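Post-proline cleaving enzyme (Rickettsia typhi, PDB 4HVT) probably acts as a serine oligopeptidase of the prolyl oligopeptidase family, cleaving peptides on the carboxyl side of proline. Local coordinates at residues V77-Y82 against S402-E407; E407-I412 against W426-E431; I462-V467 against V510-N515; T480-Y485 against A544-L549. All blocks are in the same frame, centred on the assembly; numbering follows the deposited sequence. Where two conformers were deposited one is given.

Four contacts illustrate how this two-domain enzyme joins parts of the chain over short and long spans. Interaction 1 closes a loop of 319 residues, almost the whole circuit of the N-terminal propeller, by bringing 77-82 of the first blade against 402-407 of the last. Interaction 2 follows in series and shares E407; it closes a short loop inside that last blade, and S402 and L411 link the two. Interactions 3 and 4 belong to the other domain, the alpha/beta-hydrolase part, where their segments alternate along the chain and so cross. They meet through neighbouring strands 510-514 and 480-483, and interaction 4 lays a helix over one face of the sheet.

Interaction 1. Residues V77-Y82 against S402-E407; sequences VIRKGY and SSYEEE
E407 reaches across to the turn at K80 and accepts a bond from its backbone: K80 N lies 2.8 Å from E407 OE2 in a nearly straight bond (171°). The glutamate chain folds back at chi2 (-70°), which carries its carboxylate to the turn, and the N-H approaches from above the carboxylate plane. A water bonded to K80 NZ donates a second bond to OE2, while another water joins OE1 to G81 N. The type I' turn from R79 to Y82 is thus held from outside at two successive N-H groups. K80 itself, extended until its last bend, brings NZ to 3.2 Å from E406 OE2, a salt bridge whose hydrogen bond is weak, with a water joining NZ to E406 OE1.

Y404 supplies the other half. V77 CG2 touches Y404 CE2 at 3.4 Å, and R79 CG comes equally near that ring carbon, both obliquely. The arginine then bends at chi3 (-63°) so that NH1 meets Y404 OH at 2.9 Å, in a bent bond, with guanidinium and ring almost perpendicular. R79 NE has a weak bond to Y144. Nearby, S402 OG bonds to G76 O and shares a water with I78 N.

These bonds join first and last propeller blades without one between two backbones; in this part of the seam, side chains and water carry the polar contacts, consistent with the unlatched propeller of prolyl oligopeptidases.

Interaction 2. Residues E407-I412 against W426-E431; sequences EEEALI and WVKTHE
The indole of W426 has E408 O at its edge, in the ring plane and 3.7 Å from W426 CD1. One indole face carries H430 CA, 3.5 Å above the plane and offset toward the rim, with E431 N beside it; F363 adds an edge-to-face ring contact. The imidazole of H430 takes K428 O over the centre of one face, with W426 NE1 and a water at its edge. That water accepts from W426 NE1 at 2.8 Å and donates to E408 O, so the indole N-H reaches the opposite segment through one bridge.

With CG anti to the backbone N (chi1 178°), the indole of W426 is directed so that CD1 faces E408 O. W426 CB packs against I412 CD1 at 4.1 Å, the two side chains lying side by side. Between the backbones W426 N bonds to A410 O at 2.8 Å, whereas the return bond from A410 N to W426 O is weak at 3.4 Å. Farther out, the aliphatic part of K428 passes E408 OE1, CD lying 3.7 Å from it; E408 forms its salt bridge with K359 instead.

A410 and W426 are an antiparallel hydrogen-bonded pair joining the two middle strands of a four-stranded blade, the repeating sheet of a beta-propeller.

Interaction 3. Residues I462-V467 against V510-N515; sequences IPYFLV and VSVLAN
L513 O is approached by two donors from the facing strand: F465 N bonds to it at 2.8 Å, and the CA-H of Y464 adds a weaker contact, with Y464 CA 3.2 Å from L513 O. F465 O repeats the pattern in the other direction, accepting from L513 N while V512 CA lies 3.2 Å away. V467 and S511 exchange a second pair of backbone bonds, and N515 N bonds to P463 O at the far end of the ladder.

The strands run antiparallel at 163°. In the mixed eight-stranded sheet, strand 461-469 is second and 510-514 third, and the order 1-2-4-3-5-6-7-8, with only the second strand reversed, is that of the alpha/beta-hydrolase fold.

Side chains alternate between the faces. On one, the F465 ring points its edge at N515 OD1, which sits 3.2 Å from F465 CE2 with amide and ring planes perpendicular; the slightly positive ring hydrogens probably suit that oxygen. N515 ND2 is held by E521. On the other face, chi1 of 65° sets CG of Y464 between its own N and carbonyl carbon; CD2 lies 3.8 Å from V512 CG1, and the ring then reaches helix 536-551. L466 CD1 and V510 CG1 are unusually close at 3.4 Å, a tight and perhaps strained pair, while V512 CG2 lies against the same leucine methyl.

Interaction 4. Residues T480-Y485 against A544-L549; sequences TLLEAY and AVSEEL
A helix laid over a strand of the central sheet, as in the alpha/beta-hydrolase fold, is represented here by L482 of strand 480-483 meeting V545, S546 and L549 of helix 536-551. The short segments run nearly antiparallel (161°), with axes 10.4 Å apart, a separation bridged by side chains alone. L482 does most of the reaching: with CG anti to the backbone N (chi1 167°), its two methyls spread across the helix surface. CD1 meets V545 CG1 at 4.1 Å. CD2 also reaches L549 CD1 at 4.2 Å, so that the leucine touches residues one helical turn apart. To the side of this pair S546 OG comes within 3.2 Å of L482 CD2, a close methyl-to-oxygen approach. Beside this, T480 CG2 rests 4.3 Å from L549 CD1.

V512 and A514 of the neighbouring strand flank L482, and Y464 of strand 461-469 touches V545 and L549, so this helix packs on at least two strands of the sheet.

Both hydroxyls bond to backbone carbonyls close by in their own part of the chain: S546 OG to F542 O, a turn earlier in its helix, and T480 OG1 to N478 O. With those polar groups turned to backbone carbonyls, methyl groups carry the attraction, and within this contact helix and strand are probably positioned by the fit of their side chains.

Interaction 1. Residues V77-Y82 against S402-E407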
loop_
_atom_site.group_PDB
_atom_site.type_symbol
_atom_site.label_atom_id
_atom_site.label_comp_id
_atom_site.label_asym_id
_atom_site.label_seq_id
_atom_site.Cartn_x
_atom_site.Cartn_y
_atom_site.Cartn_z
ATOM N N VAL A 77 15.286 -2.491 10.000
ATOM C CA VAL A 77 14.727 -3.446 10.968
ATOM C C VAL A 77 15.917 -4.162 11.649
ATOM O O VAL A 77 16.907 -4.541 10.994
ATOM C CB VAL A 77 13.759 -4.443 10.288
ATOM C CG1 VAL A 77 14.452 -5.284 9.296
ATOM C CG2 VAL A 77 13.132 -5.343 11.304
ATOM N N ILE A 78 15.831 -4.343 12.972
ATOM C CA ILE A 78 16.831 -5.025 13.752
ATOM C C ILE A 78 16.547 -6.531 13.841
ATOM O O ILE A 78 15.452 -6.950 14.256
ATOM C CB ILE A 78 16.860 -4.499 15.186
ATOM C CG1 ILE A 78 17.339 -3.004 15.162
ATOM C CG2 ILE A 78 17.744 -5.379 16.078
ATOM C CD1 ILE A 78 17.236 -2.228 16.471
ATOM N N ARG A 79 17.552 -7.306 13.469
ATOM C CA ARG A 79 17.629 -8.732 13.755
ATOM C C ARG A 79 19.028 -9.135 14.208
ATOM O O ARG A 79 20.033 -8.841 13.546
ATOM C CB ARG A 79 17.225 -9.577 12.522
ATOM C CG ARG A 79 15.773 -9.493 12.091
ATOM C CD ARG A 79 15.409 -10.627 11.142
ATOM N NE ARG A 79 16.189 -10.541 9.915
ATOM C CZ ARG A 79 15.933 -9.659 8.942
ATOM N NH1 ARG A 79 14.949 -8.784 9.039
ATOM N NH2 ARG A 79 16.685 -9.638 7.863
ATOM N N LYS A 80 19.086 -9.774 15.375
ATOM C CA LYS A 80 20.293 -10.384 15.937
ATOM C C LYS A 80 21.518 -9.474 15.841
ATOM O O LYS A 80 22.564 -9.850 15.334
ATOM C CB LYS A 80 20.546 -11.764 15.335
ATOM C CG LYS A 80 19.377 -12.730 15.573
ATOM C CD LYS A 80 19.691 -14.127 15.088
ATOM C CE LYS A 80 18.503 -15.084 15.274
ATOM N NZ LYS A 80 17.264 -14.585 14.628
ATOM N N GLY A 81 21.323 -8.242 16.306
ATOM C CA GLY A 81 22.431 -7.269 16.479
ATOM C C GLY A 81 22.766 -6.444 15.251
ATOM O O GLY A 81 23.740 -5.673 15.253
ATOM N N TYR A 82 22.006 -6.638 14.177
ATOM C CA TYR A 82 22.204 -5.899 12.922
ATOM C C TYR A 82 20.935 -5.184 12.528
ATOM O O TYR A 82 19.833 -5.672 12.771
ATOM C CB TYR A 82 22.569 -6.876 11.775
ATOM C CG TYR A 82 23.938 -7.414 11.823
ATOM C CD1 TYR A 82 24.225 -8.508 12.602
ATOM C CD2 TYR A 82 24.967 -6.849 11.085
ATOM C CE1 TYR A 82 25.497 -9.021 12.675
ATOM C CE2 TYR A 82 26.253 -7.371 11.139
ATOM C CZ TYR A 82 26.501 -8.455 11.940
ATOM O OH TYR A 82 27.777 -8.980 12.019
ATOM N N SER A 402 9.177 -1.092 13.274
ATOM C CA SER A 402 9.515 -2.476 12.886
ATOM C C SER A 402 9.938 -3.193 14.163
ATOM O O SER A 402 10.652 -2.637 14.988
ATOM C CB SER A 402 10.651 -2.522 11.865
ATOM O OG SER A 402 11.858 -1.926 12.280
ATOM N N SER A 403 9.458 -4.425 14.342
ATOM C CA SER A 403 9.813 -5.191 15.548
ATOM C C SER A 403 9.429 -6.634 15.344
ATOM O O SER A 403 8.650 -6.954 14.426
ATOM C CB SER A 403 9.129 -4.664 16.808
ATOM O OG SER A 403 7.724 -4.961 16.799
ATOM N N TYR A 404 9.991 -7.455 16.207
ATOM C CA TYR A 404 9.679 -8.912 16.259
ATOM C C TYR A 404 9.640 -9.363 17.693
ATOM O O TYR A 404 10.389 -8.890 18.555
ATOM C CB TYR A 404 10.773 -9.743 15.606
ATOM C CG TYR A 404 11.127 -9.455 14.186
ATOM C CD1 TYR A 404 10.460 -10.035 13.155
ATOM C CD2 TYR A 404 12.219 -8.661 13.907
ATOM C CE1 TYR A 404 10.828 -9.810 11.835
ATOM C CE2 TYR A 404 12.595 -8.413 12.605
ATOM C CZ TYR A 404 11.911 -8.986 11.584
ATOM O OH TYR A 404 12.286 -8.746 10.275
ATOM N N GLU A 405 8.767 -10.303 17.989
ATOM C CA GLU A 405 8.720 -10.838 19.348
ATOM C C GLU A 405 10.058 -11.494 19.710
ATOM O O GLU A 405 10.352 -11.642 20.880
ATOM C CB GLU A 405 7.546 -11.842 19.487
ATOM C CG GLU A 405 7.250 -12.244 20.910
ATOM C CD GLU A 405 5.925 -12.971 21.098
ATOM O OE1 GLU A 405 5.113 -13.034 20.139
ATOM O OE2 GLU A 405 5.762 -13.503 22.219
ATOM N N GLU A 406 10.844 -11.915 18.736
ATOM C CA GLU A 406 12.145 -12.528 19.035
ATOM C C GLU A 406 13.121 -11.485 19.635
ATOM O O GLU A 406 14.034 -11.841 20.366
ATOM C CB GLU A 406 12.781 -13.166 17.822
ATOM C CG GLU A 406 14.060 -13.894 18.232
ATOM C CD GLU A 406 14.577 -14.875 17.230
ATOM O OE1 GLU A 406 13.833 -15.234 16.300
ATOM O OE2 GLU A 406 15.746 -15.274 17.404
ATOM N N GLU A 407 12.924 -10.215 19.330
ATOM C CA GLU A 407 13.863 -9.151 19.659
ATOM C C GLU A 407 13.323 -8.260 20.798
ATOM O O GLU A 407 12.164 -7.810 20.779
ATOM C CB GLU A 407 14.105 -8.280 18.402
ATOM C CG GLU A 407 14.800 -9.005 17.268
ATOM C CD GLU A 407 16.259 -9.324 17.548
ATOM O OE1 GLU A 407 16.901 -8.670 18.410
ATOM O OE2 GLU A 407 16.768 -10.241 16.889
HETATM O O HOH W 1 13.623 -3.180 14.327
HETATM O O HOH W 2 15.674 -12.195 15.419
HETATM O O HOH W 3 15.284 -16.635 14.634
HETATM O O HOH W 4 19.480 -7.844 18.278
#

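Interaction 2. Residues E407-I412 against W426-E431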
loop_
_atom_site.group_PDB
_atom_site.type_symbol
_atom_site.label_atom_id
_atom_site.label_comp_id
_atom_site.label_asym_id
_atom_site.label_seq_id
_atom_site.Cartn_x
_atom_site.Cartn_y
_atom_site.Cartn_z
ATOM N N GLU A 407 12.924 -10.215 19.330
ATOM C CA GLU A 407 13.863 -9.151 19.659
ATOM C C GLU A 407 13.323 -8.260 20.798
ATOM O O GLU A 407 12.164 -7.810 20.779
ATOM C CB GLU A 407 14.105 -8.280 18.402
ATOM C CG GLU A 407 14.800 -9.005 17.268
ATOM C CD GLU A 407 16.259 -9.324 17.548
ATOM O OE1 GLU A 407 16.901 -8.670 18.410
ATOM O OE2 GLU A 407 16.768 -10.241 16.889
ATOM N N GLU A 408 14.179 -7.951 21.776
ATOM C CA GLU A 408 13.865 -6.939 22.792
ATOM C C GLU A 408 13.824 -5.496 22.237
ATOM O O GLU A 408 13.038 -4.727 22.706
ATOM C CB GLU A 408 14.907 -6.976 23.923
ATOM C CG GLU A 408 14.734 -8.266 24.720
ATOM C CD GLU A 408 15.793 -8.521 25.750
ATOM O OE1 GLU A 408 16.944 -8.076 25.552
ATOM O OE2 GLU A 408 15.459 -9.198 26.756
ATOM N N GLU A 409 14.690 -5.185 21.280
ATOM C CA GLU A 409 14.809 -3.854 20.701
ATOM C C GLU A 409 14.042 -3.736 19.387
ATOM O O GLU A 409 13.791 -4.702 18.687
ATOM C CB GLU A 409 16.269 -3.481 20.476
ATOM C CG GLU A 409 17.043 -3.399 21.782
ATOM C CD GLU A 409 18.499 -2.909 21.608
ATOM O OE1 GLU A 409 19.129 -3.079 20.539
ATOM O OE2 GLU A 409 19.031 -2.373 22.588
ATOM N N ALA A 410 13.705 -2.508 19.040
ATOM C CA ALA A 410 12.855 -2.210 17.885
ATOM C C ALA A 410 13.226 -0.807 17.371
ATOM O O ALA A 410 13.813 -0.027 18.113
ATOM C CB ALA A 410 11.380 -2.237 18.283
ATOM N N LEU A 411 12.886 -0.528 16.134
ATOM C CA LEU A 411 13.062 0.805 15.541
ATOM C C LEU A 411 11.737 1.467 15.303
ATOM O O LEU A 411 10.833 0.880 14.663
ATOM C CB LEU A 411 13.876 0.776 14.266
ATOM C CG LEU A 411 15.333 0.308 14.462
ATOM C CD1 LEU A 411 15.989 0.009 13.138
ATOM C CD2 LEU A 411 16.146 1.338 15.258
ATOM N N ILE A 412 11.618 2.684 15.808
ATOM C CA ILE A 412 10.369 3.457 15.785
ATOM C C ILE A 412 10.623 4.663 14.886
ATOM O O ILE A 412 11.702 5.252 14.979
ATOM C CB ILE A 412 9.977 3.909 17.225
ATOM C CG1 ILE A 412 9.171 2.808 18.008
ATOM C CG2 ILE A 412 9.081 5.121 17.204
ATOM C CD1 ILE A 412 9.862 1.535 18.086
ATOM N N TRP A 426 14.043 1.573 20.451
ATOM C CA TRP A 426 13.405 1.127 21.681
ATOM C C TRP A 426 14.364 0.197 22.380
ATOM O O TRP A 426 14.680 -0.866 21.880
ATOM C CB TRP A 426 12.090 0.399 21.340
ATOM C CG TRP A 426 11.330 -0.175 22.520
ATOM C CD1 TRP A 426 11.313 -1.509 22.896
ATOM C CD2 TRP A 426 10.450 0.506 23.427
ATOM N NE1 TRP A 426 10.469 -1.683 23.980
ATOM C CE2 TRP A 426 9.949 -0.475 24.344
ATOM C CE3 TRP A 426 10.059 1.841 23.590
ATOM C CZ2 TRP A 426 9.021 -0.160 25.348
ATOM C CZ3 TRP A 426 9.163 2.159 24.589
ATOM C CH2 TRP A 426 8.647 1.149 25.470
ATOM N N VAL A 427 14.790 0.599 23.564
ATOM C CA VAL A 427 15.812 -0.116 24.313
ATOM C C VAL A 427 15.174 -1.018 25.347
ATOM O O VAL A 427 13.961 -0.967 25.625
ATOM C CB VAL A 427 16.868 0.825 24.929
ATOM C CG1 VAL A 427 17.592 1.533 23.796
ATOM C CG2 VAL A 427 16.230 1.812 25.858
ATOM N N LYS A 428 16.000 -1.879 25.895
ATOM C CA LYS A 428 15.491 -2.974 26.726
ATOM C C LYS A 428 14.922 -2.503 28.047
ATOM O O LYS A 428 14.150 -3.243 28.656
ATOM C CB LYS A 428 16.556 -4.031 27.012
ATOM C CG LYS A 428 17.630 -4.176 25.947
ATOM C CD LYS A 428 18.796 -5.005 26.476
ATOM C CE LYS A 428 19.575 -4.292 27.566
ATOM N NZ LYS A 428 20.363 -5.259 28.372
ATOM N N THR A 429 15.289 -1.297 28.477
ATOM C CA THR A 429 14.708 -0.628 29.638
ATOM C C THR A 429 13.402 0.131 29.293
ATOM O O THR A 429 12.890 0.941 30.068
ATOM C CB THR A 429 15.729 0.357 30.248
ATOM O OG1 THR A 429 16.111 1.329 29.268
ATOM C CG2 THR A 429 16.974 -0.401 30.726
ATOM N N HIS A 430 12.850 -0.147 28.112
ATOM C CA HIS A 430 11.524 0.304 27.758
ATOM C C HIS A 430 11.322 1.785 27.596
ATOM O O HIS A 430 10.418 2.374 28.164
ATOM C CB HIS A 430 10.482 -0.313 28.683
ATOM C CG HIS A 430 10.593 -1.797 28.762
ATOM N ND1 HIS A 430 10.819 -2.466 29.946
ATOM C CD2 HIS A 430 10.557 -2.748 27.795
ATOM C CE1 HIS A 430 10.887 -3.761 29.705
ATOM N NE2 HIS A 430 10.725 -3.955 28.410
ATOM N N GLU A 431 12.142 2.359 26.729
ATOM C CA GLU A 431 12.095 3.794 26.423
ATOM C C GLU A 431 12.680 4.008 25.032
ATOM O O GLU A 431 13.364 3.127 24.503
ATOM C CB GLU A 431 12.876 4.595 27.477
ATOM C CG GLU A 431 14.276 4.104 27.702
ATOM C CD GLU A 431 14.924 4.639 28.994
ATOM O OE1 GLU A 431 14.626 5.771 29.389
ATOM O OE2 GLU A 431 15.711 3.904 29.592
HETATM O O HOH W 5 10.624 -4.424 24.584
#

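Interaction 3. Residues I462-V467 against V510-N515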
loop_
_atom_site.group_PDB
_atom_site.type_symbol
_atom_site.label_atom_id
_atom_site.label_comp_id
_atom_site.label_asym_id
_atom_site.label_seq_id
_atom_site.Cartn_x
_atom_site.Cartn_y
_atom_site.Cartn_z
ATOM N N ILE A 462 -15.448 16.499 7.318
ATOM C CA ILE A 462 -14.446 15.764 6.594
ATOM C C ILE A 462 -13.120 16.416 6.926
ATOM O O ILE A 462 -12.920 17.577 6.619
ATOM C CB ILE A 462 -14.680 15.887 5.043
ATOM C CG1 ILE A 462 -16.121 15.484 4.668
ATOM C CG2 ILE A 462 -13.663 15.078 4.252
ATOM C CD1 ILE A 462 -16.601 14.128 5.137
ATOM N N PRO A 463 -12.206 15.660 7.534
ATOM C CA PRO A 463 -10.901 16.218 7.831
ATOM C C PRO A 463 -10.112 16.474 6.571
ATOM O O PRO A 463 -10.229 15.738 5.584
ATOM C CB PRO A 463 -10.184 15.105 8.597
ATOM C CG PRO A 463 -11.234 14.172 9.040
ATOM C CD PRO A 463 -12.332 14.277 8.002
ATOM N N TYR A 464 -9.287 17.500 6.620
ATOM C CA TYR A 464 -8.240 17.649 5.658
ATOM C C TYR A 464 -7.020 18.349 6.275
ATOM O O TYR A 464 -7.135 19.088 7.259
ATOM C CB TYR A 464 -8.699 18.379 4.386
ATOM C CG TYR A 464 -9.121 19.831 4.492
ATOM C CD1 TYR A 464 -10.439 20.180 4.842
ATOM C CD2 TYR A 464 -8.253 20.838 4.182
ATOM C CE1 TYR A 464 -10.873 21.510 4.888
ATOM C CE2 TYR A 464 -8.674 22.157 4.217
ATOM C CZ TYR A 464 -9.984 22.500 4.554
ATOM O OH TYR A 464 -10.309 23.871 4.615
ATOM N N PHE A 465 -5.877 18.057 5.683
ATOM C CA PHE A 465 -4.568 18.563 6.056
ATOM C C PHE A 465 -4.042 19.534 5.010
ATOM O O PHE A 465 -3.955 19.221 3.795
ATOM C CB PHE A 465 -3.617 17.422 6.317
ATOM C CG PHE A 465 -4.004 16.628 7.515
ATOM C CD1 PHE A 465 -3.556 16.975 8.773
ATOM C CD2 PHE A 465 -4.872 15.566 7.394
ATOM C CE1 PHE A 465 -3.951 16.243 9.906
ATOM C CE2 PHE A 465 -5.308 14.864 8.477
ATOM C CZ PHE A 465 -4.810 15.151 9.759
ATOM N N LEU A 466 -3.731 20.733 5.487
ATOM C CA LEU A 466 -3.320 21.813 4.648
ATOM C C LEU A 466 -1.866 22.186 5.017
ATOM O O LEU A 466 -1.581 22.441 6.200
ATOM C CB LEU A 466 -4.228 22.996 4.933
ATOM C CG LEU A 466 -3.837 24.313 4.301
ATOM C CD1 LEU A 466 -3.895 24.332 2.776
ATOM C CD2 LEU A 466 -4.733 25.420 4.875
ATOM N N VAL A 467 -0.959 22.201 4.034
ATOM C CA VAL A 467 0.454 22.553 4.245
ATOM C C VAL A 467 0.830 23.668 3.260
ATOM O O VAL A 467 0.534 23.590 2.052
ATOM C CB VAL A 467 1.395 21.361 4.003
ATOM C CG1 VAL A 467 2.874 21.768 4.063
ATOM C CG2 VAL A 467 1.135 20.308 5.051
ATOM N N VAL A 510 0.739 24.890 -2.507
ATOM C CA VAL A 510 0.019 24.475 -1.319
ATOM C C VAL A 510 -0.272 23.016 -1.532
ATOM O O VAL A 510 -0.612 22.625 -2.647
ATOM C CB VAL A 510 -1.304 25.284 -1.234
ATOM C CG1 VAL A 510 -2.158 24.792 -0.098
ATOM C CG2 VAL A 510 -1.003 26.768 -1.005
ATOM N N SER A 511 -0.182 22.236 -0.439
ATOM C CA SER A 511 -0.502 20.807 -0.464
ATOM C C SER A 511 -1.740 20.516 0.390
ATOM O O SER A 511 -1.852 21.006 1.510
ATOM C CB SER A 511 0.673 19.988 0.079
ATOM O OG SER A 511 1.740 19.930 -0.862
ATOM N N VAL A 512 -2.652 19.665 -0.121
ATOM C CA VAL A 512 -3.817 19.326 0.646
ATOM C C VAL A 512 -4.116 17.853 0.540
ATOM O O VAL A 512 -4.024 17.291 -0.537
ATOM C CB VAL A 512 -5.074 20.112 0.214
ATOM C CG1 VAL A 512 -6.254 19.868 1.135
ATOM C CG2 VAL A 512 -4.767 21.595 0.193
ATOM N N LEU A 513 -4.439 17.264 1.689
ATOM C CA LEU A 513 -4.854 15.859 1.760
ATOM C C LEU A 513 -6.212 15.799 2.419
ATOM O O LEU A 513 -6.352 16.232 3.562
ATOM C CB LEU A 513 -3.868 15.062 2.648
ATOM C CG LEU A 513 -4.134 13.567 2.864
ATOM C CD1 LEU A 513 -3.866 12.845 1.589
ATOM C CD2 LEU A 513 -3.188 13.094 3.967
ATOM N N ALA A 514 -7.172 15.196 1.736
ATOM C CA ALA A 514 -8.554 15.081 2.211
ATOM C C ALA A 514 -8.937 13.655 2.655
ATOM O O ALA A 514 -8.846 12.714 1.900
ATOM C CB ALA A 514 -9.518 15.578 1.151
ATOM N N ASN A 515 -9.373 13.528 3.897
ATOM C CA ASN A 515 -9.709 12.247 4.480
ATOM C C ASN A 515 -11.166 11.894 4.241
ATOM O O ASN A 515 -12.028 11.758 5.137
ATOM C CB ASN A 515 -9.335 12.292 5.974
ATOM C CG ASN A 515 -7.857 12.553 6.158
ATOM O OD1 ASN A 515 -7.468 13.651 6.514
ATOM N ND2 ASN A 515 -7.027 11.536 5.913
#

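Interaction 4. Residues T480-Y485 against A544-L549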
loop_
_atom_site.group_PDB
_atom_site.type_symbol
_atom_site.label_atom_id
_atom_site.label_comp_id
_atom_site.label_asym_id
_atom_site.label_seq_id
_atom_site.Cartn_x
_atom_site.Cartn_y
_atom_site.Cartn_z
ATOM N N THR A 480 -2.170 24.763 -6.049
ATOM C CA THR A 480 -2.588 23.902 -4.961
ATOM C C THR A 480 -2.760 22.516 -5.528
ATOM O O THR A 480 -3.329 22.368 -6.615
ATOM C CB THR A 480 -3.905 24.410 -4.338
ATOM O OG1 THR A 480 -3.680 25.711 -3.789
ATOM C CG2 THR A 480 -4.469 23.469 -3.269
ATOM N N LEU A 481 -2.224 21.534 -4.818
ATOM C CA LEU A 481 -2.373 20.140 -5.184
ATOM C C LEU A 481 -3.134 19.410 -4.065
ATOM O O LEU A 481 -2.674 19.313 -2.895
ATOM C CB LEU A 481 -1.003 19.550 -5.479
ATOM C CG LEU A 481 -0.721 18.290 -6.286
ATOM C CD1 LEU A 481 -1.696 18.117 -7.465
ATOM C CD2 LEU A 481 0.749 18.542 -6.703
ATOM N N LEU A 482 -4.311 18.918 -4.431
ATOM C CA LEU A 482 -5.216 18.253 -3.513
ATOM C C LEU A 482 -5.230 16.763 -3.874
ATOM O O LEU A 482 -5.462 16.410 -5.039
ATOM C CB LEU A 482 -6.616 18.839 -3.672
ATOM C CG LEU A 482 -7.827 18.131 -3.055
ATOM C CD1 LEU A 482 -7.736 17.940 -1.529
ATOM C CD2 LEU A 482 -9.084 18.889 -3.450
ATOM N N GLU A 483 -5.006 15.927 -2.874
ATOM C CA GLU A 483 -4.982 14.462 -3.039
ATOM C C GLU A 483 -5.964 13.800 -2.088
ATOM O O GLU A 483 -6.285 14.342 -1.009
ATOM C CB GLU A 483 -3.568 13.970 -2.755
ATOM C CG GLU A 483 -2.537 14.559 -3.717
ATOM C CD GLU A 483 -1.183 13.868 -3.617
ATOM O OE1 GLU A 483 -1.123 12.628 -3.746
ATOM O OE2 GLU A 483 -0.186 14.570 -3.422
ATOM N N ALA A 484 -6.481 12.623 -2.512
ATOM C CA ALA A 484 -7.262 11.767 -1.667
ATOM C C ALA A 484 -7.277 10.398 -2.319
ATOM O O ALA A 484 -6.755 10.230 -3.410
ATOM C CB ALA A 484 -8.680 12.260 -1.456
ATOM N N TYR A 485 -7.786 9.434 -1.587
ATOM C CA TYR A 485 -7.856 8.034 -2.005
ATOM C C TYR A 485 -9.325 7.636 -1.860
ATOM O O TYR A 485 -10.039 7.524 -2.871
ATOM C CB TYR A 485 -6.929 7.119 -1.188
ATOM C CG TYR A 485 -6.911 5.660 -1.690
ATOM C CD1 TYR A 485 -6.303 5.316 -2.907
ATOM C CD2 TYR A 485 -7.515 4.676 -0.956
ATOM C CE1 TYR A 485 -6.276 4.012 -3.373
ATOM C CE2 TYR A 485 -7.483 3.362 -1.386
ATOM C CZ TYR A 485 -6.848 3.039 -2.578
ATOM O OH TYR A 485 -6.904 1.687 -2.914
ATOM N N ALA A 544 -16.591 18.981 -1.344
ATOM C CA ALA A 544 -16.707 19.813 -0.134
ATOM C C ALA A 544 -15.353 20.423 0.264
ATOM O O ALA A 544 -15.279 21.573 0.567
ATOM C CB ALA A 544 -17.298 19.018 1.011
ATOM N N VAL A 545 -14.306 19.619 0.262
ATOM C CA VAL A 545 -12.973 20.136 0.499
ATOM C C VAL A 545 -12.504 21.102 -0.622
ATOM O O VAL A 545 -11.976 22.199 -0.327
ATOM C CB VAL A 545 -11.989 18.961 0.740
ATOM C CG1 VAL A 545 -10.602 19.500 0.896
ATOM C CG2 VAL A 545 -12.376 18.184 1.993
ATOM N N SER A 546 -12.708 20.729 -1.879
ATOM C CA SER A 546 -12.292 21.559 -3.019
ATOM C C SER A 546 -12.939 22.963 -2.894
ATOM O O SER A 546 -12.271 23.993 -2.985
ATOM C CB SER A 546 -12.667 20.875 -4.350
ATOM O OG SER A 546 -11.980 19.638 -4.538
ATOM N N GLU A 547 -14.237 22.986 -2.647
ATOM C CA GLU A 547 -14.999 24.242 -2.556
ATOM C C GLU A 547 -14.567 25.067 -1.385
ATOM O O GLU A 547 -14.562 26.316 -1.474
ATOM C CB GLU A 547 -16.489 23.933 -2.424
ATOM C CG GLU A 547 -17.060 23.402 -3.719
ATOM C CD GLU A 547 -18.497 22.978 -3.620
ATOM O OE1 GLU A 547 -18.921 22.431 -2.580
ATOM O OE2 GLU A 547 -19.202 23.138 -4.643
ATOM N N GLU A 548 -14.208 24.408 -0.293
ATOM C CA GLU A 548 -13.777 25.119 0.879
ATOM C C GLU A 548 -12.421 25.790 0.644
ATOM O O GLU A 548 -12.190 26.905 1.130
ATOM C CB GLU A 548 -13.786 24.207 2.109
ATOM C CG GLU A 548 -13.410 24.903 3.389
ATOM C CD GLU A 548 -14.509 25.805 3.933
ATOM O OE1 GLU A 548 -15.518 26.126 3.228
ATOM O OE2 GLU A 548 -14.369 26.214 5.089
ATOM N N LEU A 549 -11.532 25.136 -0.103
ATOM C CA LEU A 549 -10.236 25.753 -0.433
ATOM C C LEU A 549 -10.408 27.042 -1.248
ATOM O O LEU A 549 -9.665 28.031 -1.090
ATOM C CB LEU A 549 -9.375 24.763 -1.236
ATOM C CG LEU A 549 -8.966 23.476 -0.526
ATOM C CD1 LEU A 549 -8.301 22.571 -1.526
ATOM C CD2 LEU A 549 -8.020 23.812 0.623
#